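Precorrin-6A reductase (Rhodobacter capsulatus, PDB 4X7G) catalyses the NADPH-dependent reduction of precorrin-6A to precorrin-6B, a ring-reduction step of cobalamin biosynthesis. Local coordinates at residues A128-A133 / H192-N197; L151-D156 / V170-P175. All coordinates share one frame; numbering follows the deposited sequence.

Interaction 1 (A128-A133 / H192-N197); sequences ARVFLA and HVVAKN. With 3Y8 (3-[(1R,2S,3S,7S,11S,16S,17R,18R,19R)-2,7,12,18-tetrakis(2-hydroxy-2-oxoethyl)-3,13-bis(3-hydroxy-3-oxopropyl)-1,2,5,7,11,17-hexamethyl-17-(3-oxidanyl-3-oxidanylidene-prop-1-enyl)-3,6,8,10,15,16,18,19,21,24-decahydrocorrin-8-yl]propanoic acid), chain C.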
# COMPACT_ATOMS: atom_id res chain seq x y z
N ALA A 128 -10.11 18.83 -16.67
CA ALA A 128 -10.06 19.06 -15.22
C ALA A 128 -8.59 19.04 -14.78
O ALA A 128 -7.72 18.89 -15.62
CB ALA A 128 -10.89 17.96 -14.51
N ARG A 129 -8.38 19.18 -13.47
CA ARG A 129 -7.02 19.19 -12.89
C ARG A 129 -7.00 18.09 -11.84
O ARG A 129 -7.50 18.28 -10.75
CB ARG A 129 -6.71 20.55 -12.32
CG ARG A 129 -6.68 21.64 -13.45
CD ARG A 129 -6.27 23.00 -12.91
NE ARG A 129 -4.91 23.05 -12.43
CZ ARG A 129 -3.84 23.22 -13.16
NH1 ARG A 129 -3.94 23.28 -14.46
NH2 ARG A 129 -2.63 23.23 -12.60
N VAL A 130 -6.50 16.95 -12.26
CA VAL A 130 -6.72 15.71 -11.49
C VAL A 130 -5.47 15.22 -10.82
O VAL A 130 -4.47 15.03 -11.50
CB VAL A 130 -7.21 14.63 -12.47
CG1 VAL A 130 -7.46 13.30 -11.72
CG2 VAL A 130 -8.46 15.06 -13.27
N PHE A 131 -5.54 15.06 -9.50
CA PHE A 131 -4.44 14.46 -8.77
C PHE A 131 -4.55 12.96 -8.86
O PHE A 131 -5.52 12.37 -8.25
CB PHE A 131 -4.37 14.93 -7.36
CG PHE A 131 -3.24 14.34 -6.54
CD1 PHE A 131 -2.06 13.90 -7.10
CD2 PHE A 131 -3.39 14.28 -5.17
CE1 PHE A 131 -1.03 13.43 -6.31
CE2 PHE A 131 -2.34 13.81 -4.36
CZ PHE A 131 -1.16 13.40 -4.95
N LEU A 132 -3.72 12.27 -9.66
CA LEU A 132 -3.70 10.82 -9.75
C LEU A 132 -2.86 10.31 -8.68
O LEU A 132 -1.69 9.98 -8.89
CB LEU A 132 -3.19 10.36 -11.08
CG LEU A 132 -3.92 10.70 -12.27
CD1 LEU A 132 -3.26 10.03 -13.51
CD2 LEU A 132 -5.34 10.26 -12.17
N ALA A 133 -3.41 10.17 -7.48
CA ALA A 133 -2.67 9.79 -6.33
C ALA A 133 -2.61 8.33 -6.17
O ALA A 133 -2.96 7.75 -5.15
CB ALA A 133 -3.31 10.46 -5.11
N HIS A 192 -9.95 17.51 -8.69
CA HIS A 192 -10.45 16.16 -8.44
C HIS A 192 -9.31 15.31 -7.95
O HIS A 192 -8.17 15.47 -8.45
CB HIS A 192 -10.92 15.46 -9.71
CG HIS A 192 -12.11 16.06 -10.36
ND1 HIS A 192 -12.08 17.22 -11.09
CD2 HIS A 192 -13.38 15.62 -10.40
CE1 HIS A 192 -13.29 17.50 -11.52
NE2 HIS A 192 -14.11 16.55 -11.11
N VAL A 193 -9.53 14.42 -6.98
CA VAL A 193 -8.53 13.46 -6.52
C VAL A 193 -8.95 12.06 -6.88
O VAL A 193 -10.13 11.73 -6.62
CB VAL A 193 -8.28 13.60 -5.03
CG1 VAL A 193 -7.28 12.58 -4.55
CG2 VAL A 193 -7.85 15.00 -4.65
N VAL A 194 -8.06 11.27 -7.42
CA VAL A 194 -8.28 9.84 -7.66
C VAL A 194 -7.45 9.10 -6.65
O VAL A 194 -6.23 9.35 -6.54
CB VAL A 194 -7.96 9.41 -9.06
CG1 VAL A 194 -8.07 7.90 -9.26
CG2 VAL A 194 -8.85 10.14 -10.07
N ALA A 195 -8.00 8.12 -5.94
CA ALA A 195 -7.33 7.44 -4.81
C ALA A 195 -7.78 6.02 -4.76
O ALA A 195 -8.98 5.74 -4.96
CB ALA A 195 -7.62 8.15 -3.52
N LYS A 196 -6.90 5.11 -4.40
CA LYS A 196 -7.24 3.73 -4.01
C LYS A 196 -7.58 3.71 -2.55
O LYS A 196 -6.95 4.43 -1.75
CB LYS A 196 -6.03 2.83 -4.21
CG LYS A 196 -5.41 2.78 -5.63
CD LYS A 196 -4.08 1.85 -5.65
CE LYS A 196 -2.94 2.24 -6.59
NZ LYS A 196 -2.01 1.16 -6.65
N ASN A 197 -8.58 2.91 -2.14
CA ASN A 197 -8.96 2.83 -0.74
C ASN A 197 -7.95 1.92 0.05
O ASN A 197 -8.25 0.77 0.38
CB ASN A 197 -10.36 2.36 -0.52
CG ASN A 197 -10.81 2.72 0.89
OD1 ASN A 197 -9.99 2.99 1.79
ND2 ASN A 197 -12.13 2.82 1.12
C48 3Y8 C . 8.45 0.05 -2.41
C47 3Y8 C . 9.20 1.91 0.08
C43 3Y8 C . 6.78 3.90 5.42
C42 3Y8 C . 6.31 4.43 4.00
C41 3Y8 C . 5.24 3.44 3.59
C38 3Y8 C . 1.52 2.94 2.47
C37 3Y8 C . 2.09 4.23 2.91
C36 3Y8 C . 3.69 6.14 2.66
C35 3Y8 C . 1.30 6.11 0.64
C32 3Y8 C . -0.48 9.31 -2.54
C31 3Y8 C . -0.59 7.72 -2.60
C2 3Y8 C . 0.66 4.59 -3.42
C1 3Y8 C . 2.16 4.13 -3.45
C4 3Y8 C . 1.80 5.01 -1.35
C5 3Y8 C . 2.09 5.25 -0.06
C7 3Y8 C . 3.36 4.71 2.11
C8 3Y8 C . 4.57 3.85 2.28
C6 3Y8 C . 3.17 4.68 0.70
C3 3Y8 C . 0.65 5.55 -2.21
C11 3Y8 C . 6.92 3.01 -0.58
C12 3Y8 C . 7.97 2.04 -0.82
C13 3Y8 C . 7.72 1.29 -1.89
C14 3Y8 C . 6.48 1.78 -2.48
C15 3Y8 C . 5.90 1.26 -3.62
C16 3Y8 C . 4.64 1.82 -4.11
C17 3Y8 C . 4.08 1.57 -5.48
C18 3Y8 C . 2.80 2.46 -5.46
C19 3Y8 C . 2.47 2.70 -3.92
C20 3Y8 C . 3.04 5.16 -4.18
C21 3Y8 C . 10.34 2.93 -0.33
C24 3Y8 C . 7.45 4.45 -0.50
C25 3Y8 C . 0.20 5.30 -4.70
C26 3Y8 C . -0.26 3.42 -3.05
O59 3Y8 C . 6.37 5.60 -7.45
C57 3Y8 C . 6.47 4.32 -7.21
O58 3Y8 C . 7.32 3.52 -7.69
C56 3Y8 C . 5.35 3.75 -6.39
C55 3Y8 C . 5.09 2.22 -6.55
C54 3Y8 C . 3.81 0.11 -5.74
C60 3Y8 C . 1.54 1.90 -6.12
C61 3Y8 C . 1.55 1.79 -7.58
O62 3Y8 C . 0.61 1.07 -8.08
O63 3Y8 C . 2.40 2.40 -8.29
N24 3Y8 C . 3.74 2.34 -3.26
N23 3Y8 C . 6.04 2.81 -1.70
C49 3Y8 C . 7.76 -1.21 -1.88
C50 3Y8 C . 8.39 -2.52 -2.23
O51 3Y8 C . 9.38 -2.56 -3.00
O52 3Y8 C . 7.90 -3.52 -1.60
O23 3Y8 C . 10.86 3.56 0.62
O22 3Y8 C . 10.60 3.04 -1.50
C10 3Y8 C . 6.15 2.59 0.71
C9 3Y8 C . 5.02 3.49 1.07
N22 3Y8 C . 4.19 4.04 0.09
O44 3Y8 C . 6.06 4.25 6.37
O45 3Y8 C . 7.83 3.40 5.46
O39 3Y8 C . 1.00 2.25 3.41
O40 3Y8 C . 1.43 2.68 1.27
N21 3Y8 C . 2.57 4.26 -2.06
C27 3Y8 C . -1.74 3.84 -2.82
O28 3Y8 C . -2.45 3.88 -3.83
O29 3Y8 C . -2.14 4.12 -1.69
C30 3Y8 C . 0.75 7.10 -2.36
O34 3Y8 C . 0.27 9.80 -3.46
O33 3Y8 C . -1.28 9.74 -1.71
O HOH W 1 -4.27 5.87 -3.86

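Interaction 2 (L151-D156 / V170-P175); sequences LLRLVD and VIARGP. With 3Y8 (3-[(1R,2S,3S,7S,11S,16S,17R,18R,19R)-2,7,12,18-tetrakis(2-hydroxy-2-oxoethyl)-3,13-bis(3-hydroxy-3-oxopropyl)-1,2,5,7,11,17-hexamethyl-17-(3-oxidanyl-3-oxidanylidene-prop-1-enyl)-3,6,8,10,15,16,18,19,21,24-decahydrocorrin-8-yl]propanoic acid), chain C.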
# COMPACT_ATOMS: atom_id res chain seq x y z
N LEU A 151 -1.75 15.73 -12.14
CA LEU A 151 -0.66 15.79 -11.16
C LEU A 151 -0.29 14.40 -10.76
O LEU A 151 -1.24 13.63 -10.36
CB LEU A 151 -1.07 16.62 -9.98
CG LEU A 151 -0.07 16.68 -8.78
CD1 LEU A 151 1.21 17.42 -9.21
CD2 LEU A 151 -0.66 17.33 -7.59
N LEU A 152 0.91 14.01 -10.83
CA LEU A 152 1.42 12.70 -10.47
C LEU A 152 2.32 12.82 -9.27
O LEU A 152 2.91 13.91 -9.02
CB LEU A 152 2.25 12.07 -11.62
CG LEU A 152 1.64 12.19 -12.97
CD1 LEU A 152 2.51 11.64 -14.05
CD2 LEU A 152 0.27 11.57 -13.02
N ARG A 153 2.44 11.79 -8.48
CA ARG A 153 3.37 11.76 -7.33
C ARG A 153 4.09 10.39 -7.41
O ARG A 153 3.44 9.37 -7.26
CB ARG A 153 2.66 12.01 -6.01
CG ARG A 153 3.60 11.92 -4.83
CD ARG A 153 3.14 12.77 -3.65
NE ARG A 153 1.89 12.33 -3.09
CZ ARG A 153 1.21 12.95 -2.14
NH1 ARG A 153 0.10 12.49 -1.70
NH2 ARG A 153 1.66 14.12 -1.71
N LEU A 154 5.36 10.44 -7.64
CA LEU A 154 6.18 9.30 -7.97
C LEU A 154 7.33 9.19 -6.99
O LEU A 154 7.93 10.19 -6.63
CB LEU A 154 6.78 9.43 -9.39
CG LEU A 154 5.72 9.59 -10.48
CD1 LEU A 154 6.42 9.87 -11.83
CD2 LEU A 154 4.72 8.49 -10.57
N VAL A 155 7.64 7.96 -6.53
CA VAL A 155 8.79 7.76 -5.64
C VAL A 155 10.13 8.14 -6.29
O VAL A 155 10.97 8.77 -5.64
CB VAL A 155 8.82 6.34 -5.06
CG1 VAL A 155 10.04 6.13 -4.17
CG2 VAL A 155 7.56 6.07 -4.25
N ASP A 156 10.24 7.70 -7.53
CA ASP A 156 11.53 7.90 -8.30
C ASP A 156 11.27 8.75 -9.50
O ASP A 156 10.21 8.71 -10.10
CB ASP A 156 12.06 6.60 -8.74
CG ASP A 156 12.46 5.72 -7.53
OD1 ASP A 156 13.10 6.17 -6.64
OD2 ASP A 156 12.14 4.56 -7.53
N VAL A 170 5.41 15.27 -9.06
CA VAL A 170 6.23 15.54 -7.86
C VAL A 170 6.91 14.26 -7.48
O VAL A 170 6.32 13.19 -7.58
CB VAL A 170 5.39 16.08 -6.73
CG1 VAL A 170 4.72 17.38 -7.12
CG2 VAL A 170 4.36 15.19 -6.24
N ILE A 171 8.17 14.33 -7.12
CA ILE A 171 8.96 13.15 -6.75
C ILE A 171 9.03 13.12 -5.23
O ILE A 171 9.64 14.00 -4.60
CB ILE A 171 10.37 13.16 -7.37
CG1 ILE A 171 10.27 13.41 -8.85
CG2 ILE A 171 11.10 11.89 -7.02
CD1 ILE A 171 9.38 12.46 -9.64
N ALA A 172 8.33 12.20 -4.61
CA ALA A 172 8.18 12.14 -3.14
C ALA A 172 7.73 10.81 -2.71
O ALA A 172 7.04 10.11 -3.48
CB ALA A 172 7.19 13.18 -2.66
N ARG A 173 8.06 10.43 -1.49
CA ARG A 173 7.49 9.20 -0.93
C ARG A 173 6.92 9.63 0.42
O ARG A 173 7.36 10.60 1.06
CB ARG A 173 8.54 8.04 -0.81
CG ARG A 173 9.60 8.42 0.13
CD ARG A 173 10.66 7.34 0.51
NE ARG A 173 11.15 6.27 -0.30
CZ ARG A 173 12.10 6.30 -1.25
NH1 ARG A 173 12.64 7.42 -1.76
NH2 ARG A 173 12.40 5.16 -1.78
N GLY A 174 5.94 8.90 0.85
CA GLY A 174 5.29 9.20 2.13
C GLY A 174 6.08 8.62 3.32
O GLY A 174 7.22 8.15 3.12
N PRO A 175 5.52 8.68 4.49
CA PRO A 175 4.13 9.11 4.80
C PRO A 175 3.87 10.55 4.49
O PRO A 175 4.75 11.41 4.65
CB PRO A 175 3.99 8.81 6.25
CG PRO A 175 5.38 8.84 6.82
CD PRO A 175 6.21 8.21 5.74
C48 3Y8 C . 8.45 0.05 -2.41
C47 3Y8 C . 9.20 1.91 0.08
C43 3Y8 C . 6.78 3.90 5.42
C42 3Y8 C . 6.31 4.43 4.00
C41 3Y8 C . 5.24 3.44 3.59
C38 3Y8 C . 1.52 2.94 2.47
C37 3Y8 C . 2.09 4.23 2.91
C36 3Y8 C . 3.69 6.14 2.66
C35 3Y8 C . 1.30 6.11 0.64
C32 3Y8 C . -0.48 9.31 -2.54
C31 3Y8 C . -0.59 7.72 -2.60
C2 3Y8 C . 0.66 4.59 -3.42
C1 3Y8 C . 2.16 4.13 -3.45
C4 3Y8 C . 1.80 5.01 -1.35
C5 3Y8 C . 2.09 5.25 -0.06
C7 3Y8 C . 3.36 4.71 2.11
C8 3Y8 C . 4.57 3.85 2.28
C6 3Y8 C . 3.17 4.68 0.70
C3 3Y8 C . 0.65 5.55 -2.21
C11 3Y8 C . 6.92 3.01 -0.58
C12 3Y8 C . 7.97 2.04 -0.82
C13 3Y8 C . 7.72 1.29 -1.89
C14 3Y8 C . 6.48 1.78 -2.48
C15 3Y8 C . 5.90 1.26 -3.62
C16 3Y8 C . 4.64 1.82 -4.11
C17 3Y8 C . 4.08 1.57 -5.48
C18 3Y8 C . 2.80 2.46 -5.46
C19 3Y8 C . 2.47 2.70 -3.92
C20 3Y8 C . 3.04 5.16 -4.18
C21 3Y8 C . 10.34 2.93 -0.33
C24 3Y8 C . 7.45 4.45 -0.50
C25 3Y8 C . 0.20 5.30 -4.70
C26 3Y8 C . -0.26 3.42 -3.05
O59 3Y8 C . 6.37 5.60 -7.45
C57 3Y8 C . 6.47 4.32 -7.21
O58 3Y8 C . 7.32 3.52 -7.69
C56 3Y8 C . 5.35 3.75 -6.39
C55 3Y8 C . 5.09 2.22 -6.55
C54 3Y8 C . 3.81 0.11 -5.74
C60 3Y8 C . 1.54 1.90 -6.12
C61 3Y8 C . 1.55 1.79 -7.58
O62 3Y8 C . 0.61 1.07 -8.08
O63 3Y8 C . 2.40 2.40 -8.29
N24 3Y8 C . 3.74 2.34 -3.26
N23 3Y8 C . 6.04 2.81 -1.70
C49 3Y8 C . 7.76 -1.21 -1.88
C50 3Y8 C . 8.39 -2.52 -2.23
O51 3Y8 C . 9.38 -2.56 -3.00
O52 3Y8 C . 7.90 -3.52 -1.60
O23 3Y8 C . 10.86 3.56 0.62
O22 3Y8 C . 10.60 3.04 -1.50
C10 3Y8 C . 6.15 2.59 0.71
C9 3Y8 C . 5.02 3.49 1.07
N22 3Y8 C . 4.19 4.04 0.09
O44 3Y8 C . 6.06 4.25 6.37
O45 3Y8 C . 7.83 3.40 5.46
O39 3Y8 C . 1.00 2.25 3.41
O40 3Y8 C . 1.43 2.68 1.27
N21 3Y8 C . 2.57 4.26 -2.06
C27 3Y8 C . -1.74 3.84 -2.82
O28 3Y8 C . -2.45 3.88 -3.83
O29 3Y8 C . -2.14 4.12 -1.69
C30 3Y8 C . 0.75 7.10 -2.36
O34 3Y8 C . 0.27 9.80 -3.46
O33 3Y8 C . -1.28 9.74 -1.71
O HOH W 2 13.98 5.17 -4.36

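Interaction 1 (A128-A133 / H192-N197)
Phe131 and Val194 join the two middle strands of a six-stranded parallel sheet, 129-132 and 192-196, in a buried contact. The strand axes lie 21° apart. Phe131 bonds to strand 192-196 through both its backbone N and its O: the N donates to His192 O at 2.9 Å, and the O accepts from Val194 N in an almost straight bond (178°). Bonds from His192 N to Arg129 O and from Ala133 N to Val194 O complete the pairing.

On one face of the sheet, Val194 CG2 meets Val130 CG1 at 3.8 Å and also touches Leu132 CD2. A chi1 of 175° sets this methyl beside the backbone N of Val194 and anti to its carbonyl carbon, within reach of both partners. On the other face, the methyl of Ala133 sits over the centre of the Phe131 ring, 3.5 Å above its plane. Leu132, at the centre of an inverse gamma turn, brings Ala133 round to this place.

Beyond the paired residues the strand ends face the bound corrinoid. One water accepts a bond from Lys196 N at 2.8 Å and also lies within bonding distance of Ala133 O and O28 of 3Y8. The Lys196 chain runs past O28, and its NZ donates to O62 of a second carboxylate at 3.0 Å. A methionine in place of this lysine would probably leave O62 without that donor and the acetate arm freer to turn. Lys196 belongs to the NADP pocket as well. Ligand binding at the carboxyl ends of central parallel strands, where the chain crosses to the other half of the sheet, is characteristic of the Rossmann fold.

Interaction 2 (L151-D156 / V170-P175)
Val155 and Arg173 meet where two parallel strands, 149-154 and the edge strand 167-171 of a Rossmann-type sheet, run out into the corrinoid pocket. Val155 CG1 lies over the centre of the Arg173 guanidinium, 3.4 Å above its plane. The edge of that group faces a carboxylate of 3Y8: NE donates to O23 at 2.9 Å and NH2 to O22 at 2.8 Å. Val155 also gives its backbone N to O59 of another carboxylate, at 2.8 Å.

Arg153 grips a third carboxylate. Its NE bonds O34 at 3.0 Å, and NH1 adds weaker bonds to O33 and O34. The bend at chi3 (64°) turns the guanidinium edge to this group. Val170 CG2 packs along the aliphatic stem of Arg153, 3.6 Å from Arg153 CB. Asp181 forms a salt bridge with NH2, and Phe176 makes a cation-pi contact.

Further back, backbone bonds set the strands in register. Val170 N donates to Leu152 O, Leu154 N to Val170 O, and Ala172 N to Leu154 O. At the outer end Asp156 OD2 accepts from Gly36 N. A water donates to Asp156 OD1 at 2.6 Å and accepts from Arg173 NH2 at 3.0 Å.

In the fold
Interactions 1 and 2 belong to the same parallel sheet, with centres about 13 Å apart. Strands 129-132 and 149-154 are neighbours both in the chain and in the sheet, and interaction 2 is nested inside the loop closed by interaction 1. Val130 O and Leu151 N, 2.9 Å apart, probably share a hydrogen bond, as do Leu132 N and Leu151 O. Side chains meet too: Phe131 CZ packs 3.6 Å from Arg153 NH1. Both contacts open onto 3Y8, which lies between the two Rossmann-type sheets of the chain. Together they supply Lys196, Arg153 and Arg173 to three different carboxylates of the corrinoid.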